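Local structure of condensin complex subunit 3 (Schizosaccharomyces pombe, 5OQR) at residues 194-197 and 198-201; 542-545 and 546-550; 675-678 and 679-683; 741-745 and 746-750. The protein serves as a regulatory subunit of condensin, the complex required to convert interphase chromatin into mitotic-like condensed chromosomes. All coordinates share one frame; numbering follows the deposited sequence.

Contact 1. Residues 194-197 and 198-201; sequences LERA and RDVD
R196 and D199 form a local salt bridge across the turn that carries the chain from helix 190-195 towards helix 202-212. The guanidinium of R196 folds back over its own turn, its chain bent at chi2 and chi3, and presents one edge to the aspartate. NH2 lies 2.6 Å from D199 OD1, with an almost straight N-H...O angle of 179°. The carboxylate does not lie flat against the arginine: the two planes stand 69° apart, and OD1 is met on its anti side from somewhat out of the carboxylate plane. D199 holds its CG anti to the backbone N (chi1 -167°), which brings OD1 round to the guanidinium. The other branch, NH1, makes a longer salt bridge of 3.5 Å to E195 OE1, so the arginine bridges two acids; E195 OE2 also pairs with a basic side chain of another protein's chain. The backbone tightens the same turn, D199 N donating to R196 O at 2.7 Å. On the far oxygen, D199 OD2 accepts from D201 N at 2.7 Å, an Asx turn. D201 is itself the N-cap of the next helix, its OD1 taking the N-H of N204. R176 of helix 173-182 gives D199 OD1 a second cationic partner, R196 packs on L180 of that helix, L167 of helix 158-169 and V208 of helix 202-212, and A197 and R198 meet W233 of helix 224-235.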
loop_
_atom_site.group_PDB
_atom_site.type_symbol
_atom_site.label_atom_id
_atom_site.label_comp_id
_atom_site.label_asym_id
_atom_site.label_seq_id
_atom_site.Cartn_x
_atom_site.Cartn_y
_atom_site.Cartn_z
ATOM N N LEU A 194 -0.818 -5.962 14.410
ATOM C CA LEU A 194 -0.747 -4.724 13.644
ATOM C C LEU A 194 -0.255 -4.980 12.227
ATOM O O LEU A 194 -0.705 -4.325 11.281
ATOM C CB LEU A 194 0.158 -3.722 14.360
ATOM C CG LEU A 194 -0.512 -2.757 15.344
ATOM C CD1 LEU A 194 -1.707 -3.381 16.061
ATOM C CD2 LEU A 194 0.516 -2.255 16.351
ATOM N N GLU A 195 0.666 -5.929 12.058
ATOM C CA GLU A 195 1.083 -6.305 10.714
ATOM C C GLU A 195 -0.107 -6.736 9.869
ATOM O O GLU A 195 -0.119 -6.510 8.654
ATOM C CB GLU A 195 2.122 -7.423 10.780
ATOM C CG GLU A 195 2.708 -7.799 9.429
ATOM C CD GLU A 195 3.709 -8.932 9.521
ATOM O OE1 GLU A 195 3.426 -9.919 10.234
ATOM O OE2 GLU A 195 4.780 -8.835 8.884
ATOM N N ARG A 196 -1.118 -7.346 10.490
ATOM C CA ARG A 196 -2.292 -7.778 9.743
ATOM C C ARG A 196 -3.072 -6.601 9.180
ATOM O O ARG A 196 -3.857 -6.784 8.245
ATOM C CB ARG A 196 -3.212 -8.623 10.626
ATOM C CG ARG A 196 -2.527 -9.729 11.415
ATOM C CD ARG A 196 -1.351 -10.370 10.687
ATOM N NE ARG A 196 -1.659 -10.745 9.311
ATOM C CZ ARG A 196 -0.748 -11.137 8.426
ATOM N NH1 ARG A 196 0.530 -11.206 8.771
ATOM N NH2 ARG A 196 -1.114 -11.458 7.195
ATOM N N ALA A 197 -2.877 -5.399 9.726
ATOM C CA ALA A 197 -3.471 -4.212 9.131
ATOM C C ALA A 197 -3.059 -4.031 7.677
ATOM O O ALA A 197 -3.665 -3.215 6.977
ATOM C CB ALA A 197 -3.089 -2.973 9.939
ATOM N N ARG A 198 -2.046 -4.765 7.211
ATOM C CA ARG A 198 -1.685 -4.808 5.800
ATOM C C ARG A 198 -1.880 -6.200 5.209
ATOM O O ARG A 198 -1.257 -6.534 4.197
ATOM C CB ARG A 198 -0.240 -4.344 5.602
ATOM C CG ARG A 198 0.001 -2.884 5.955
ATOM C CD ARG A 198 -0.771 -1.944 5.038
ATOM N NE ARG A 198 -0.290 -1.996 3.660
ATOM C CZ ARG A 198 -0.879 -1.379 2.640
ATOM N NH1 ARG A 198 -0.366 -1.478 1.422
ATOM N NH2 ARG A 198 -1.982 -0.668 2.833
ATOM N N ASP A 199 -2.731 -7.015 5.824
ATOM C CA ASP A 199 -3.046 -8.324 5.272
ATOM C C ASP A 199 -3.597 -8.178 3.859
ATOM O O ASP A 199 -4.171 -7.148 3.495
ATOM C CB ASP A 199 -4.060 -9.043 6.160
ATOM C CG ASP A 199 -4.202 -10.511 5.816
ATOM O OD1 ASP A 199 -3.564 -11.344 6.493
ATOM O OD2 ASP A 199 -4.951 -10.832 4.870
ATOM N N VAL A 200 -3.419 -9.228 3.053
ATOM C CA VAL A 200 -3.866 -9.165 1.665
ATOM C C VAL A 200 -5.385 -9.172 1.600
ATOM O O VAL A 200 -5.977 -8.634 0.657
ATOM C CB VAL A 200 -3.284 -10.323 0.833
ATOM C CG1 VAL A 200 -3.455 -10.041 -0.649
ATOM C CG2 VAL A 200 -1.830 -10.561 1.162
ATOM N N ASP A 201 -6.037 -9.780 2.586
ATOM C CA ASP A 201 -7.488 -9.885 2.609
ATOM C C ASP A 201 -8.079 -8.687 3.339
ATOM O O ASP A 201 -7.657 -8.359 4.453
ATOM C CB ASP A 201 -7.919 -11.187 3.283
ATOM C CG ASP A 201 -9.424 -11.336 3.350
ATOM O OD1 ASP A 201 -10.013 -10.897 4.356
ATOM O OD2 ASP A 201 -10.016 -11.887 2.399
#

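Contact 2. Residues 542-545 and 546-550; sequences TAIR and TLTDM
T546 lies alongside T542 one helical turn away, the two side chains pointing the same way, with OG1 of T546 3.9 Å from CG2 of T542. The same hydroxyl reaches back to the backbone: T546 OG1 donates to T542 O at 2.6 Å, while T546 N donates to it at 3.0 Å. The two donors approach from opposite faces of the carbonyl plane, so one oxygen is gripped twice. This follows from the rotamer, chi1 -54°, which sets OG1 beside the backbone N and anti to the carbonyl carbon. T548 repeats the twofold grip, its OG1 2.6 Å and its N 3.0 Å from I544 O, again from the two faces, but its side chain crosses that of I544 at a slant instead of lying beside it. Each hydroxyl thus finds an acceptor within its own helix; T546 OG1 is also hydrogen-bonded to S511 OG of helix 500-514. The hydrocarbon side of the helix is marked by A543 CB and L547 CD1, a loose 4.4 Å apart. Another protein's chain lies against R545, T546, T548 and D549, the last bonding its backbone through both carboxylate oxygens. The segment belongs to helix 537-554 within the eighth HEAT repeat, where I544 packs on Y532 of helix 518-534 and, with L547, on I569 of helix 563-574, and I544 and T548 both touch A589 of helix 580-597.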
loop_
_atom_site.group_PDB
_atom_site.type_symbol
_atom_site.label_atom_id
_atom_site.label_comp_id
_atom_site.label_asym_id
_atom_site.label_seq_id
_atom_site.Cartn_x
_atom_site.Cartn_y
_atom_site.Cartn_z
ATOM N N THR A 542 21.696 15.327 -8.571
ATOM C CA THR A 542 21.372 16.631 -9.137
ATOM C C THR A 542 21.389 16.579 -10.657
ATOM O O THR A 542 20.565 17.220 -11.316
ATOM C CB THR A 542 22.351 17.688 -8.617
ATOM O OG1 THR A 542 22.161 17.862 -7.210
ATOM C CG2 THR A 542 22.143 19.031 -9.311
ATOM N N ALA A 543 22.322 15.819 -11.228
ATOM C CA ALA A 543 22.390 15.686 -12.679
ATOM C C ALA A 543 21.158 14.976 -13.224
ATOM O O ALA A 543 20.558 15.425 -14.206
ATOM C CB ALA A 543 23.663 14.939 -13.072
ATOM N N ILE A 544 20.764 13.865 -12.597
ATOM C CA ILE A 544 19.621 13.095 -13.085
ATOM C C ILE A 544 18.363 13.955 -13.092
ATOM O O ILE A 544 17.609 13.974 -14.071
ATOM C CB ILE A 544 19.423 11.824 -12.236
ATOM C CG1 ILE A 544 20.660 10.921 -12.295
ATOM C CG2 ILE A 544 18.187 11.051 -12.693
ATOM C CD1 ILE A 544 20.954 10.329 -13.656
ATOM N N ARG A 545 18.106 14.665 -11.993
ATOM C CA ARG A 545 16.912 15.500 -11.927
ATOM C C ARG A 545 16.969 16.623 -12.950
ATOM O O ARG A 545 15.969 16.930 -13.609
ATOM C CB ARG A 545 16.744 16.080 -10.521
ATOM C CG ARG A 545 16.588 15.053 -9.416
ATOM C CD ARG A 545 16.188 15.721 -8.108
ATOM N NE ARG A 545 16.485 14.891 -6.947
ATOM C CZ ARG A 545 17.615 14.945 -6.250
ATOM N NH1 ARG A 545 18.576 15.794 -6.586
ATOM N NH2 ARG A 545 17.786 14.144 -5.209
ATOM N N THR A 546 18.133 17.254 -13.096
ATOM C CA THR A 546 18.257 18.386 -14.007
ATOM C C THR A 546 18.054 17.953 -15.451
ATOM O O THR A 546 17.222 18.519 -16.169
ATOM C CB THR A 546 19.626 19.043 -13.833
ATOM O OG1 THR A 546 19.819 19.381 -12.457
ATOM C CG2 THR A 546 19.732 20.296 -14.682
ATOM N N LEU A 547 18.810 16.949 -15.895
ATOM C CA LEU A 547 18.704 16.494 -17.277
ATOM C C LEU A 547 17.314 15.945 -17.572
ATOM O O LEU A 547 16.768 16.171 -18.657
ATOM C CB LEU A 547 19.781 15.449 -17.557
ATOM C CG LEU A 547 21.195 16.034 -17.616
ATOM C CD1 LEU A 547 22.240 14.990 -17.285
ATOM C CD2 LEU A 547 21.458 16.626 -18.980
ATOM N N THR A 548 16.716 15.238 -16.614
ATOM C CA THR A 548 15.368 14.721 -16.821
ATOM C C THR A 548 14.363 15.855 -16.961
ATOM O O THR A 548 13.473 15.803 -17.818
ATOM C CB THR A 548 14.969 13.794 -15.670
ATOM O OG1 THR A 548 15.890 12.702 -15.590
ATOM C CG2 THR A 548 13.571 13.234 -15.884
ATOM N N ASP A 549 14.484 16.889 -16.128
ATOM C CA ASP A 549 13.534 17.994 -16.189
ATOM C C ASP A 549 13.746 18.856 -17.425
ATOM O O ASP A 549 12.780 19.391 -17.975
ATOM C CB ASP A 549 13.637 18.837 -14.921
ATOM C CG ASP A 549 12.920 18.203 -13.744
ATOM O OD1 ASP A 549 12.552 17.013 -13.841
ATOM O OD2 ASP A 549 12.724 18.893 -12.723
ATOM N N MET A 550 14.990 19.004 -17.880
ATOM C CA MET A 550 15.233 19.748 -19.111
ATOM C C MET A 550 14.580 19.064 -20.305
ATOM O O MET A 550 14.048 19.733 -21.197
ATOM C CB MET A 550 16.736 19.912 -19.338
ATOM C CG MET A 550 17.403 20.848 -18.343
ATOM S SD MET A 550 19.106 21.277 -18.754
ATOM C CE MET A 550 19.868 19.674 -18.797
#

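Contact 3. Residues 675-678 and 679-683; sequences IAQQ and MLDWT
M679, L680, D681 and W682 each donate a backbone N-H to the carbonyl oxygen four residues earlier, from I675, A676, Q677 and Q678 in turn, an alpha-helical pattern running through the last turns of helix 669-682. On one side of it I675 and M679 lie side by side and point the same way, the methionine methyl CE 3.5 Å from the isoleucine branch CG2. M679 is extended beyond CG, which carries CE along the helix to that branch. L680 CG lies beside A676 O. On the more polar side, Q677 bends at chi2 (55°) and swings its amide across to D681, where NE2 donates to OD2. That bond is modelled very short, so its exact length is doubtful; the amide and carboxylate planes are 53° apart. W682 turns one ring face to the backbone, with Q678 O 3.4 Å above the plane and offset toward the rim; the Q678 amide stands 56° from the ring, its OE1 3.8 Å from the indole NE1. The ring also stacks on F631 and touches Y612 of helix 601-613, while M679 is buried against F649, L653 and L656 of helix 639-661. The chemistry thus changes round the helix: I675 and M679 pack among apolar residues, whereas Q677 and D681 form a polar edge where Q677 also touches K736 and D681 touches K687. Pairing a neutral amide with a carboxylate there is plausible, but its strength cannot be read from so doubtful a distance.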
loop_
_atom_site.group_PDB
_atom_site.type_symbol
_atom_site.label_atom_id
_atom_site.label_comp_id
_atom_site.label_asym_id
_atom_site.label_seq_id
_atom_site.Cartn_x
_atom_site.Cartn_y
_atom_site.Cartn_z
ATOM N N ILE A 675 7.095 -13.940 -12.206
ATOM C CA ILE A 675 7.570 -12.865 -13.071
ATOM C C ILE A 675 6.911 -12.961 -14.440
ATOM O O ILE A 675 6.344 -11.987 -14.948
ATOM C CB ILE A 675 9.106 -12.901 -13.183
ATOM C CG1 ILE A 675 9.748 -12.687 -11.811
ATOM C CG2 ILE A 675 9.586 -11.844 -14.164
ATOM C CD1 ILE A 675 11.266 -12.786 -11.808
ATOM N N ALA A 676 6.981 -14.142 -15.061
ATOM C CA ALA A 676 6.429 -14.313 -16.400
ATOM C C ALA A 676 4.944 -13.986 -16.435
ATOM O O ALA A 676 4.464 -13.336 -17.369
ATOM C CB ALA A 676 6.672 -15.740 -16.887
ATOM N N GLN A 677 4.194 -14.432 -15.427
ATOM C CA GLN A 677 2.769 -14.130 -15.391
ATOM C C GLN A 677 2.523 -12.635 -15.248
ATOM O O GLN A 677 1.546 -12.112 -15.794
ATOM C CB GLN A 677 2.102 -14.899 -14.252
ATOM C CG GLN A 677 0.589 -14.770 -14.220
ATOM C CD GLN A 677 -0.054 -15.168 -15.534
ATOM O OE1 GLN A 677 -0.009 -16.330 -15.935
ATOM N NE2 GLN A 677 -0.650 -14.198 -16.217
ATOM N N GLN A 678 3.393 -11.930 -14.521
ATOM C CA GLN A 678 3.291 -10.477 -14.446
ATOM C C GLN A 678 3.458 -9.851 -15.823
ATOM O O GLN A 678 2.606 -9.078 -16.276
ATOM C CB GLN A 678 4.337 -9.928 -13.477
ATOM C CG GLN A 678 3.842 -9.747 -12.055
ATOM C CD GLN A 678 3.186 -8.398 -11.836
ATOM O OE1 GLN A 678 2.135 -8.105 -12.407
ATOM N NE2 GLN A 678 3.810 -7.564 -11.010
ATOM N N MET A 679 4.557 -10.176 -16.507
ATOM C CA MET A 679 4.772 -9.652 -17.850
ATOM C C MET A 679 3.624 -10.015 -18.782
ATOM O O MET A 679 3.291 -9.241 -19.685
ATOM C CB MET A 679 6.084 -10.184 -18.419
ATOM C CG MET A 679 7.316 -9.939 -17.570
ATOM S SD MET A 679 8.802 -10.138 -18.572
ATOM C CE MET A 679 10.051 -10.405 -17.329
ATOM N N LEU A 680 3.015 -11.187 -18.592
ATOM C CA LEU A 680 1.899 -11.585 -19.442
ATOM C C LEU A 680 0.662 -10.744 -19.163
ATOM O O LEU A 680 -0.080 -10.397 -20.089
ATOM C CB LEU A 680 1.592 -13.070 -19.244
ATOM C CG LEU A 680 2.545 -14.051 -19.927
ATOM C CD1 LEU A 680 2.275 -15.463 -19.451
ATOM C CD2 LEU A 680 2.411 -13.967 -21.440
ATOM N N ASP A 681 0.416 -10.413 -17.896
ATOM C CA ASP A 681 -0.701 -9.534 -17.573
ATOM C C ASP A 681 -0.498 -8.151 -18.176
ATOM O O ASP A 681 -1.441 -7.551 -18.704
ATOM C CB ASP A 681 -0.869 -9.441 -16.059
ATOM C CG ASP A 681 -1.240 -10.769 -15.435
ATOM O OD1 ASP A 681 -1.704 -10.779 -14.276
ATOM O OD2 ASP A 681 -1.073 -11.805 -16.111
ATOM N N TRP A 682 0.730 -7.632 -18.114
ATOM C CA TRP A 682 1.017 -6.326 -18.699
ATOM C C TRP A 682 0.702 -6.291 -20.186
ATOM O O TRP A 682 0.309 -5.243 -20.711
ATOM C CB TRP A 682 2.485 -5.964 -18.477
ATOM C CG TRP A 682 2.854 -5.728 -17.047
ATOM C CD1 TRP A 682 2.010 -5.457 -16.015
ATOM C CD2 TRP A 682 4.173 -5.745 -16.492
ATOM N NE1 TRP A 682 2.718 -5.303 -14.852
ATOM C CE2 TRP A 682 4.050 -5.476 -15.118
ATOM C CE3 TRP A 682 5.446 -5.962 -17.025
ATOM C CZ2 TRP A 682 5.152 -5.418 -14.270
ATOM C CZ3 TRP A 682 6.534 -5.903 -16.184
ATOM C CH2 TRP A 682 6.383 -5.635 -14.821
ATOM N N THR A 683 0.875 -7.411 -20.879
ATOM C CA THR A 683 0.682 -7.471 -22.320
ATOM C C THR A 683 -0.715 -7.936 -22.714
ATOM O O THR A 683 -1.013 -8.002 -23.908
ATOM C CB THR A 683 1.737 -8.391 -22.936
ATOM O OG1 THR A 683 1.799 -9.612 -22.194
ATOM C CG2 THR A 683 3.098 -7.749 -22.891
#

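Contact 4. Residues 741-745 and 746-750; sequences TDLPS and SDYQR
A hydrogen bond ties L743 to Y748, and two more join the chain before helix 745-759 to its first turn. L743 N donates to Y748 OH at 3.2 Å, with an N-H...O angle of 148°; the stronger polar partner of that hydroxyl is P740 O, so the phenol spans two backbone groups of the incoming loop. Nearer the helix, D747 N meets P744 O at 3.3 Å, from well above the carbonyl plane, and Q749 N reaches S745 O at 2.8 Å in a regular helical bond. P744 occupies the N-cap position: residues up to 743 belong to the ninth HEAT repeat, and the chain turns at the proline into the following helix. Apolar and van der Waals contacts gather round the tyrosine. Its CG stands anti to the carbonyl carbon (chi1 -56°), which sends the ring back along the loop. L743 crosses it at about a right angle, CB 3.6 Å from Y748 CZ, while the backbone carbon of T741 comes up at the ring edge near its plane. On another side of the turn, the carboxylate of D747 crosses the proline, OD2 approaching P744 CD at 3.1 Å; OD1 has a weak hydrogen bond to H704. Further packing reaches other helices: L743 and D747 touch L708 of helix 706-717, and Y748 rests on N783 and E784 of helix 767-785.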
loop_
_atom_site.group_PDB
_atom_site.type_symbol
_atom_site.label_atom_id
_atom_site.label_comp_id
_atom_site.label_asym_id
_atom_site.label_seq_id
_atom_site.Cartn_x
_atom_site.Cartn_y
_atom_site.Cartn_z
ATOM N N THR A 741 -10.482 -15.258 -30.366
ATOM C CA THR A 741 -10.964 -16.143 -31.417
ATOM C C THR A 741 -11.592 -15.396 -32.585
ATOM O O THR A 741 -12.089 -16.037 -33.515
ATOM C CB THR A 741 -11.984 -17.129 -30.842
ATOM O OG1 THR A 741 -13.151 -16.419 -30.416
ATOM C CG2 THR A 741 -11.395 -17.883 -29.660
ATOM N N ASP A 742 -11.581 -14.064 -32.565
ATOM C CA ASP A 742 -12.210 -13.258 -33.603
ATOM C C ASP A 742 -11.199 -12.528 -34.475
ATOM O O ASP A 742 -11.584 -11.631 -35.231
ATOM C CB ASP A 742 -13.173 -12.252 -32.972
ATOM C CG ASP A 742 -12.461 -11.226 -32.107
ATOM O OD1 ASP A 742 -11.371 -11.540 -31.587
ATOM O OD2 ASP A 742 -12.994 -10.108 -31.947
ATOM N N LEU A 743 -9.921 -12.889 -34.397
ATOM C CA LEU A 743 -8.914 -12.225 -35.203
ATOM C C LEU A 743 -9.024 -12.669 -36.661
ATOM O O LEU A 743 -9.628 -13.699 -36.966
ATOM C CB LEU A 743 -7.517 -12.536 -34.675
ATOM C CG LEU A 743 -7.200 -12.073 -33.255
ATOM C CD1 LEU A 743 -5.912 -12.713 -32.765
ATOM C CD2 LEU A 743 -7.096 -10.559 -33.194
ATOM N N PRO A 744 -8.451 -11.897 -37.583
ATOM C CA PRO A 744 -8.381 -12.342 -38.977
ATOM C C PRO A 744 -7.665 -13.678 -39.099
ATOM O O PRO A 744 -6.837 -14.053 -38.267
ATOM C CB PRO A 744 -7.595 -11.224 -39.669
ATOM C CG PRO A 744 -7.832 -10.028 -38.838
ATOM C CD PRO A 744 -7.993 -10.508 -37.424
ATOM N N SER A 745 -7.992 -14.399 -40.174
ATOM C CA SER A 745 -7.383 -15.705 -40.405
ATOM C C SER A 745 -5.903 -15.586 -40.749
ATOM O O SER A 745 -5.111 -16.454 -40.368
ATOM C CB SER A 745 -8.124 -16.440 -41.523
ATOM O OG SER A 745 -9.463 -16.716 -41.152
ATOM N N SER A 746 -5.512 -14.527 -41.462
ATOM C CA SER A 746 -4.108 -14.352 -41.813
ATOM C C SER A 746 -3.230 -14.222 -40.575
ATOM O O SER A 746 -2.040 -14.548 -40.623
ATOM C CB SER A 746 -3.939 -13.126 -42.709
ATOM O OG SER A 746 -4.405 -11.955 -42.066
ATOM N N ASP A 747 -3.791 -13.745 -39.462
ATOM C CA ASP A 747 -3.018 -13.658 -38.227
ATOM C C ASP A 747 -2.702 -15.047 -37.689
ATOM O O ASP A 747 -1.549 -15.350 -37.364
ATOM C CB ASP A 747 -3.779 -12.831 -37.189
ATOM C CG ASP A 747 -3.852 -11.359 -37.552
ATOM O OD1 ASP A 747 -2.900 -10.848 -38.179
ATOM O OD2 ASP A 747 -4.859 -10.711 -37.210
ATOM N N TYR A 748 -3.715 -15.909 -37.593
ATOM C CA TYR A 748 -3.473 -17.286 -37.172
ATOM C C TYR A 748 -2.577 -18.010 -38.167
ATOM O O TYR A 748 -1.732 -18.823 -37.777
ATOM C CB TYR A 748 -4.800 -18.027 -37.013
ATOM C CG TYR A 748 -5.766 -17.367 -36.064
ATOM C CD1 TYR A 748 -5.467 -17.240 -34.716
ATOM C CD2 TYR A 748 -6.983 -16.879 -36.513
ATOM C CE1 TYR A 748 -6.349 -16.639 -33.846
ATOM C CE2 TYR A 748 -7.871 -16.277 -35.650
ATOM C CZ TYR A 748 -7.550 -16.162 -34.316
ATOM O OH TYR A 748 -8.435 -15.562 -33.450
ATOM N N GLN A 749 -2.748 -17.730 -39.461
ATOM C CA GLN A 749 -1.890 -18.343 -40.467
ATOM C C GLN A 749 -0.441 -17.917 -40.282
ATOM O O GLN A 749 0.477 -18.729 -40.440
ATOM C CB GLN A 749 -2.379 -17.977 -41.867
ATOM C CG GLN A 749 -3.713 -18.598 -42.244
ATOM C CD GLN A 749 -4.263 -18.048 -43.546
ATOM O OE1 GLN A 749 -3.589 -17.297 -44.250
ATOM N NE2 GLN A 749 -5.494 -18.421 -43.869
ATOM N N ARG A 750 -0.214 -16.647 -39.942
ATOM C CA ARG A 750 1.150 -16.155 -39.800
ATOM C C ARG A 750 1.845 -16.793 -38.606
ATOM O O ARG A 750 3.034 -17.122 -38.676
ATOM C CB ARG A 750 1.150 -14.632 -39.664
ATOM C CG ARG A 750 2.379 -13.974 -40.261
ATOM C CD ARG A 750 2.903 -12.838 -39.402
ATOM N NE ARG A 750 4.217 -12.390 -39.859
ATOM C CZ ARG A 750 5.047 -11.634 -39.147
ATOM N NH1 ARG A 750 4.712 -11.234 -37.928
ATOM N NH2 ARG A 750 6.221 -11.284 -39.653
#

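The four contacts come in series along a chain of helices and loops with no strand, each a local contact between adjoining residues. Contact 1 lies nearest the middle, its centre about 11 Å from that of the chain; the centre of contact 4 is farthest, at about 41 Å. Contacts 2 and 3 both lie in the C-terminal domain, on helices 537-554 and 669-682, with centres about 31 Å apart. Contact 4, at the start of helix 745-759, is about 23 Å from contact 3 between centres. None touches another; contacts 3 and 4 come closest, about 11 Å between nearest atoms. Contacts 1 and 2, centres about 38 Å apart, both meet the one other protein chain of the assembly, so this partner spans well-separated parts of the solenoid.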